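Local coordinates for protein unknown (Klebsiella pneumoniae, PDB 2A2L) that is of unknown function but belongs to the HbpS-like family of haem-degrading proteins and forms an assembly of eight copies, at residues S38-G43 with I62-A67; W68-L73 with I117-V122. All blocks are in the same frame, centred on the assembly; numbering follows the deposited sequence.

Contact 1 of 2, residues S38-G43 with I62-A67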
ATOM      1  N   SER A  38     -23.698   1.823   4.051  1.00 24.03           N
ATOM      2  CA  SER A  38     -22.900   2.970   3.632  1.00 23.78           C
ATOM      3  C   SER A  38     -23.623   3.750   2.577  1.00 23.64           C
ATOM      4  O   SER A  38     -24.430   3.178   1.862  1.00 23.58           O
ATOM      5  CB  SER A  38     -21.538   2.539   3.150  1.00 23.74           C
ATOM      6  OG  SER A  38     -20.932   1.737   4.136  1.00 23.69           O
ATOM      7  N   VAL A  39     -23.358   5.061   2.529  1.00 23.45           N
ATOM      8  CA  VAL A  39     -23.832   5.950   1.470  1.00 23.29           C
ATOM      9  C   VAL A  39     -22.702   6.865   1.079  1.00 23.23           C
ATOM     10  O   VAL A  39     -22.070   7.477   1.932  1.00 23.22           O
ATOM     11  CB  VAL A  39     -25.023   6.887   1.895  1.00 23.33           C
ATOM     12  CG1 VAL A  39     -25.518   7.713   0.672  1.00 23.20           C
ATOM     13  CG2 VAL A  39     -26.180   6.107   2.479  1.00 23.12           C
ATOM     14  N   VAL A  40     -22.461   6.971  -0.221  1.00 23.15           N
ATOM     15  CA  VAL A  40     -21.501   7.938  -0.745  1.00 23.04           C
ATOM     16  C   VAL A  40     -22.254   9.045  -1.466  1.00 23.03           C
ATOM     17  O   VAL A  40     -23.332   8.811  -2.033  1.00 22.94           O
ATOM     18  CB  VAL A  40     -20.464   7.267  -1.684  1.00 23.11           C
ATOM     19  CG1 VAL A  40     -19.558   6.307  -0.870  1.00 22.99           C
ATOM     20  CG2 VAL A  40     -21.160   6.509  -2.838  1.00 23.03           C
ATOM     21  N   ASP A  41     -21.703  10.255  -1.434  1.00 22.94           N
ATOM     22  CA  ASP A  41     -22.257  11.327  -2.265  1.00 22.88           C
ATOM     23  C   ASP A  41     -21.909  11.179  -3.763  1.00 22.82           C
ATOM     24  O   ASP A  41     -21.293  10.178  -4.175  1.00 22.76           O
ATOM     25  CB  ASP A  41     -21.906  12.704  -1.697  1.00 22.87           C
ATOM     26  CG  ASP A  41     -20.449  13.099  -1.907  1.00 22.94           C
ATOM     27  OD1 ASP A  41     -19.782  12.554  -2.813  1.00 33.87           O
ATOM     28  OD2 ASP A  41     -19.986  14.017  -1.187  1.00 23.71           O
ATOM     29  N   ARG A  42     -22.300  12.179  -4.554  1.00 22.72           N
ATOM     30  CA  ARG A  42     -22.237  12.149  -6.035  1.00 22.63           C
ATOM     31  C   ARG A  42     -20.825  11.975  -6.647  1.00 22.58           C
ATOM     32  O   ARG A  42     -20.663  11.462  -7.771  1.00 22.50           O
ATOM     33  CB  ARG A  42     -22.885  13.432  -6.556  1.00 22.64           C
ATOM     34  CG  ARG A  42     -22.877  13.654  -8.050  1.00 22.67           C
ATOM     35  CD  ARG A  42     -21.702  14.509  -8.500  1.00 23.33           C
ATOM     36  NE  ARG A  42     -21.279  14.114  -9.837  1.00 13.72           N
ATOM     37  CZ  ARG A  42     -22.111  13.663 -10.764  1.00 22.43           C
ATOM     38  NH1 ARG A  42     -23.404  13.566 -10.513  1.00 21.36           N
ATOM     39  NH2 ARG A  42     -21.648  13.306 -11.956  1.00 60.60           N
ATOM     40  N   GLY A  43     -19.815  12.427  -5.915  1.00 22.48           N
ATOM     41  CA  GLY A  43     -18.426  12.184  -6.308  1.00 22.41           C
ATOM     42  C   GLY A  43     -17.848  10.868  -5.811  1.00 22.32           C
ATOM     43  O   GLY A  43     -16.684  10.582  -6.033  1.00 22.31           O
ATOM     44  N   ILE A  62     -16.104  -3.528   2.638  1.00 22.36           N
ATOM     45  CA  ILE A  62     -17.042  -4.078   1.654  1.00 22.36           C
ATOM     46  C   ILE A  62     -18.235  -3.157   1.419  1.00 22.35           C
ATOM     47  O   ILE A  62     -18.522  -2.799   0.284  1.00 22.43           O
ATOM     48  CB  ILE A  62     -17.593  -5.472   2.056  1.00 22.35           C
ATOM     49  CG1 ILE A  62     -16.466  -6.486   2.169  1.00 22.24           C
ATOM     50  CG2 ILE A  62     -18.625  -5.940   1.021  1.00 22.21           C
ATOM     51  CD1 ILE A  62     -16.856  -7.723   2.962  1.00  6.74           C
ATOM     52  N   SER A  63     -18.925  -2.782   2.489  1.00 22.35           N
ATOM     53  CA  SER A  63     -20.141  -1.972   2.364  1.00 22.35           C
ATOM     54  C   SER A  63     -19.887  -0.612   1.735  1.00 22.26           C
ATOM     55  O   SER A  63     -20.614  -0.206   0.817  1.00 22.31           O
ATOM     56  CB  SER A  63     -20.840  -1.813   3.714  1.00 22.32           C
ATOM     57  OG  SER A  63     -21.593  -0.611   3.739  1.00 22.56           O
ATOM     58  N   LEU A  64     -18.856   0.086   2.218  1.00 22.20           N
ATOM     59  CA  LEU A  64     -18.365   1.323   1.561  1.00 22.11           C
ATOM     60  C   LEU A  64     -18.046   1.121   0.084  1.00 22.01           C
ATOM     61  O   LEU A  64     -18.529   1.842  -0.779  1.00 22.07           O
ATOM     62  CB  LEU A  64     -17.152   1.911   2.297  1.00 22.11           C
ATOM     63  CG  LEU A  64     -16.631   3.272   1.816  1.00 22.16           C
ATOM     64  CD1 LEU A  64     -17.693   4.349   1.994  1.00  5.05           C
ATOM     65  CD2 LEU A  64     -15.292   3.683   2.478  1.00 22.17           C
ATOM     66  N   ASN A  65     -17.253   0.120  -0.234  1.00 21.94           N
ATOM     67  CA  ASN A  65     -16.855  -0.033  -1.633  1.00 21.84           C
ATOM     68  C   ASN A  65     -17.942  -0.466  -2.586  1.00 21.75           C
ATOM     69  O   ASN A  65     -17.869  -0.168  -3.769  1.00 21.69           O
ATOM     70  CB  ASN A  65     -15.638  -0.920  -1.753  1.00 21.81           C
ATOM     71  CG  ASN A  65     -14.476  -0.349  -1.031  1.00 21.95           C
ATOM     72  OD1 ASN A  65     -14.235   0.874  -1.068  1.00 24.69           O
ATOM     73  ND2 ASN A  65     -13.749  -1.206  -0.343  1.00 15.60           N
ATOM     74  N   LYS A  66     -18.943  -1.163  -2.064  1.00 21.68           N
ATOM     75  CA  LYS A  66     -20.150  -1.431  -2.830  1.00 21.67           C
ATOM     76  C   LYS A  66     -20.816  -0.132  -3.196  1.00 21.66           C
ATOM     77  O   LYS A  66     -21.290  -0.004  -4.300  1.00 21.65           O
ATOM     78  CB  LYS A  66     -21.129  -2.326  -2.062  1.00 21.65           C
ATOM     79  CG  LYS A  66     -20.694  -3.780  -1.972  1.00 21.56           C
ATOM     80  CD  LYS A  66     -21.593  -4.568  -1.032  1.00 16.54           C
ATOM     81  CE  LYS A  66     -21.500  -6.074  -1.256  1.00 15.32           C
ATOM     82  NZ  LYS A  66     -22.399  -6.771  -0.285  1.00 14.14           N
ATOM     83  N   ALA A  67     -20.831   0.841  -2.284  1.00 21.70           N
ATOM     84  CA  ALA A  67     -21.468   2.124  -2.589  1.00 21.77           C
ATOM     85  C   ALA A  67     -20.629   2.845  -3.643  1.00 21.81           C
ATOM     86  O   ALA A  67     -21.145   3.302  -4.670  1.00 21.83           O
ATOM     87  CB  ALA A  67     -21.640   2.990  -1.324  1.00 21.72           C
TER

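Contact 2 of 2, residues W68-L73 with I117-V122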
ATOM      1  N   TRP A  68     -19.329   2.927  -3.386  1.00 21.86           N
ATOM      2  CA  TRP A  68     -18.416   3.576  -4.305  1.00 21.89           C
ATOM      3  C   TRP A  68     -18.417   2.905  -5.672  1.00 21.96           C
ATOM      4  O   TRP A  68     -18.303   3.596  -6.684  1.00 21.99           O
ATOM      5  CB  TRP A  68     -17.011   3.674  -3.714  1.00 21.85           C
ATOM      6  CG  TRP A  68     -16.021   4.306  -4.644  1.00 21.87           C
ATOM      7  CD1 TRP A  68     -15.683   5.639  -4.720  1.00  8.48           C
ATOM      8  CD2 TRP A  68     -15.233   3.635  -5.630  1.00 15.39           C
ATOM      9  NE1 TRP A  68     -14.743   5.829  -5.696  1.00 24.69           N
ATOM     10  CE2 TRP A  68     -14.452   4.620  -6.280  1.00 23.33           C
ATOM     11  CE3 TRP A  68     -15.145   2.302  -6.064  1.00 10.84           C
ATOM     12  CZ2 TRP A  68     -13.573   4.315  -7.322  1.00 10.27           C
ATOM     13  CZ3 TRP A  68     -14.276   2.001  -7.110  1.00 14.18           C
ATOM     14  CH2 TRP A  68     -13.497   3.007  -7.723  1.00 17.27           C
ATOM     15  N   SER A  69     -18.560   1.578  -5.703  1.00 21.99           N
ATOM     16  CA  SER A  69     -18.667   0.852  -6.965  1.00 22.11           C
ATOM     17  C   SER A  69     -19.979   1.133  -7.689  1.00 22.18           C
ATOM     18  O   SER A  69     -19.997   1.392  -8.888  1.00 22.19           O
ATOM     19  CB  SER A  69     -18.516  -0.652  -6.739  1.00 22.08           C
ATOM     20  OG  SER A  69     -17.187  -0.999  -6.414  1.00 22.07           O
ATOM     21  N   ALA A  70     -21.077   1.076  -6.946  1.00 22.30           N
ATOM     22  CA  ALA A  70     -22.383   1.432  -7.471  1.00 22.48           C
ATOM     23  C   ALA A  70     -22.477   2.857  -8.058  1.00 22.56           C
ATOM     24  O   ALA A  70     -23.149   3.078  -9.074  1.00 22.64           O
ATOM     25  CB  ALA A  70     -23.427   1.222  -6.422  1.00 22.42           C
ATOM     26  N   CYS A  71     -21.809   3.812  -7.420  1.00 22.70           N
ATOM     27  CA  CYS A  71     -21.798   5.198  -7.890  1.00 22.76           C
ATOM     28  C   CYS A  71     -20.834   5.344  -9.055  1.00 22.75           C
ATOM     29  O   CYS A  71     -21.118   6.050 -10.004  1.00 22.77           O
ATOM     30  CB  CYS A  71     -21.342   6.143  -6.769  1.00 22.72           C
ATOM     31  SG  CYS A  71     -21.263   7.896  -7.259  1.00 23.00           S
ATOM     32  N   SER A  72     -19.668   4.716  -8.948  1.00 22.79           N
ATOM     33  CA  SER A  72     -18.603   4.961  -9.904  1.00 22.84           C
ATOM     34  C   SER A  72     -19.001   4.343 -11.253  1.00 22.83           C
ATOM     35  O   SER A  72     -19.023   5.053 -12.260  1.00 22.83           O
ATOM     36  CB  SER A  72     -17.252   4.482  -9.345  1.00 22.82           C
ATOM     37  OG  SER A  72     -16.218   4.471 -10.318  1.00 23.09           O
ATOM     38  N   LEU A  73     -19.406   3.064 -11.250  1.00 22.86           N
ATOM     39  CA  LEU A  73     -19.821   2.340 -12.486  1.00 22.85           C
ATOM     40  C   LEU A  73     -21.307   2.512 -12.892  1.00 22.83           C
ATOM     41  O   LEU A  73     -21.759   1.944 -13.888  1.00 22.77           O
ATOM     42  CB  LEU A  73     -19.514   0.843 -12.378  1.00 22.83           C
ATOM     43  CG  LEU A  73     -18.132   0.300 -12.016  1.00 22.84           C
ATOM     44  CD1 LEU A  73     -18.305  -0.832 -11.019  1.00 30.33           C
ATOM     45  CD2 LEU A  73     -17.418  -0.229 -13.248  1.00  8.99           C
ATOM     46  N   ILE A 117     -26.929  10.358  -8.172  1.00 27.29           N
ATOM     47  CA  ILE A 117     -26.611  11.420  -7.228  1.00 27.21           C
ATOM     48  C   ILE A 117     -25.701  10.935  -6.091  1.00 27.17           C
ATOM     49  O   ILE A 117     -25.386  11.683  -5.150  1.00 27.17           O
ATOM     50  CB  ILE A 117     -27.897  12.096  -6.677  1.00 27.22           C
ATOM     51  CG1 ILE A 117     -28.745  11.105  -5.878  1.00 27.13           C
ATOM     52  CG2 ILE A 117     -28.719  12.693  -7.813  1.00 27.17           C
ATOM     53  CD1 ILE A 117     -29.785  11.773  -5.032  1.00 23.19           C
ATOM     54  N   GLY A 118     -25.273   9.681  -6.199  1.00 27.09           N
ATOM     55  CA  GLY A 118     -24.661   8.976  -5.089  1.00 27.01           C
ATOM     56  C   GLY A 118     -24.920   7.496  -5.222  1.00 26.97           C
ATOM     57  O   GLY A 118     -25.388   7.043  -6.270  1.00 26.95           O
ATOM     58  N   ALA A 119     -24.609   6.747  -4.166  1.00 26.93           N
ATOM     59  CA  ALA A 119     -24.940   5.330  -4.095  1.00 26.89           C
ATOM     60  C   ALA A 119     -24.970   4.803  -2.672  1.00 26.88           C
ATOM     61  O   ALA A 119     -24.462   5.443  -1.749  1.00 26.90           O
ATOM     62  CB  ALA A 119     -23.959   4.533  -4.892  1.00 26.91           C
ATOM     63  N   VAL A 120     -25.570   3.624  -2.510  1.00 26.83           N
ATOM     64  CA  VAL A 120     -25.632   2.945  -1.223  1.00 26.77           C
ATOM     65  C   VAL A 120     -24.936   1.591  -1.325  1.00 26.78           C
ATOM     66  O   VAL A 120     -24.696   1.085  -2.415  1.00 26.70           O
ATOM     67  CB  VAL A 120     -27.118   2.773  -0.707  1.00 26.85           C
ATOM     68  CG1 VAL A 120     -27.866   4.117  -0.668  1.00 26.69           C
ATOM     69  CG2 VAL A 120     -27.904   1.761  -1.573  1.00 26.76           C
ATOM     70  N   GLY A 121     -24.607   1.028  -0.172  1.00 26.77           N
ATOM     71  CA  GLY A 121     -23.933  -0.261  -0.067  1.00 26.81           C
ATOM     72  C   GLY A 121     -24.326  -0.934   1.245  1.00 26.87           C
ATOM     73  O   GLY A 121     -24.336  -0.296   2.297  1.00 26.86           O
ATOM     74  N   VAL A 122     -24.686  -2.216   1.176  1.00 26.91           N
ATOM     75  CA  VAL A 122     -25.029  -3.015   2.367  1.00 26.95           C
ATOM     76  C   VAL A 122     -24.166  -4.276   2.369  1.00 26.97           C
ATOM     77  O   VAL A 122     -23.929  -4.880   1.324  1.00 27.00           O
ATOM     78  CB  VAL A 122     -26.543  -3.400   2.379  1.00 26.93           C
ATOM     79  CG1 VAL A 122     -26.866  -4.397   3.494  1.00 27.00           C
ATOM     80  CG2 VAL A 122     -27.401  -2.175   2.575  1.00 26.95           C
TER

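Contact 1 of 2, residues S38-G43 with I62-A67
Ser-38 and Ser-63 carry the polar half of this contact between strand 36-41 and helix 59-72. Their hydroxyls share a very short hydrogen bond, OG of Ser-38 lying 2.5 Å from OG of Ser-63. On the helix, OG of Ser-63 stands roughly anti to its own backbone N (chi1 153°), which carries it out beside the strand. Ser-63 OG is also hydrogen-bonded to the carbonyl O of Gly-121 on the adjoining strand, so one small hydroxyl serves two strands. Serine suits both places: it supplies a polar atom on a stem short enough for helix and strand to come close, their axes 7.2 Å apart at an angle of 37°.

The apolar half centres on Val-40, whose two methyl branches divide the work. CG1 reaches CD1 of Leu-64 at 3.9 Å, the two side chains meeting roughly at right angles, and CG2 lies 3.7 Å from the carbonyl O of Ala-67. Both branches also touch Ala-67 CB, a single methyl directed at the strand that leaves room for the branched valine. The end of Leu-64 comes nearer to the strand, where CD1 does the touching, and the side chain also packs on Thr-46 and Ile-49 of strand 46-51.

The helix is therefore held to the sheet by mixed chemistry, with a directional hydroxyl pair at one end and methyl packing beyond it. The buried hydroxyl of Ser-63 is gripped twice, by Ser-38 OG and by the carbonyl O of Gly-121, which pairs this polar group with both strands.

Contact 2 of 2, residues W68-L73 with I117-V122
Ala-119 presses its single methyl between Ala-70 and Cys-71, the two helix residues that face strand 116-123. Its CB lies 3.7 Å from CB of Ala-70 and 3.6 Å from CB of Cys-71. The same methyl comes within 3.4 Å of the backbone N of Cys-71, so it meets the helix backbone as well as its side chains. Alanine suits both elements because a single methyl on each lets the axes of these segments approach to 6.4 Å. Contact is entirely by packing; no hydrogen bond crosses it.

Beside the methyls, Cys-71 extends the contact along the strand. With SG anti to the backbone N (chi1 179°), the sulfur reaches past Ala-119 to 4.2 Å from CA of Gly-118, while CB of Cys-71 lies 4.1 Å from the carbonyl C of Gly-118. Gly-118 has no side chain and offers bare backbone to the cysteine; its positive phi of 151° is one that glycine adopts readily.

In the next shell, Val-40 of the neighbouring strand touches both Cys-71 and Ala-119, and its backbone hydrogen bonds with Ala-119 hold that residue in the sheet. Pro-109 of strand 107-111 packs on Ala-70. Val-120 points to the other side of the sheet, where it meets Leu-138 of helix 127-143. On the far side of helix 59-72, Trp-68 and Ser-72 pack against Val-57 and Ser-58 of a neighbouring subunit. The result is an antiparallel sheet with helices 59-72 and 127-143 on its two faces, an alpha-beta-alpha layering in the HbpS-like family of the GAF clan.

From the N terminus, the chain runs through strand 36-41, turns into strand 46-51 and then enters helix 59-72, whose residues 62-67 come back onto strand 36-41 and close contact 1. The remaining turns of the same helix open contact 2, which closes only after a longer excursion through strand 107-111, when strand 116-123 arrives. The two loops therefore follow in series, without nesting or crossing. Strands 36-41 and 116-123 are antiparallel neighbours, so one helix lies over both. The contacts meet directly: Ser-38 N probably bonds to Gly-121 O (2.8 Å), and Lys-66 NZ to Val-122 O, tying early and late parts of the domain together.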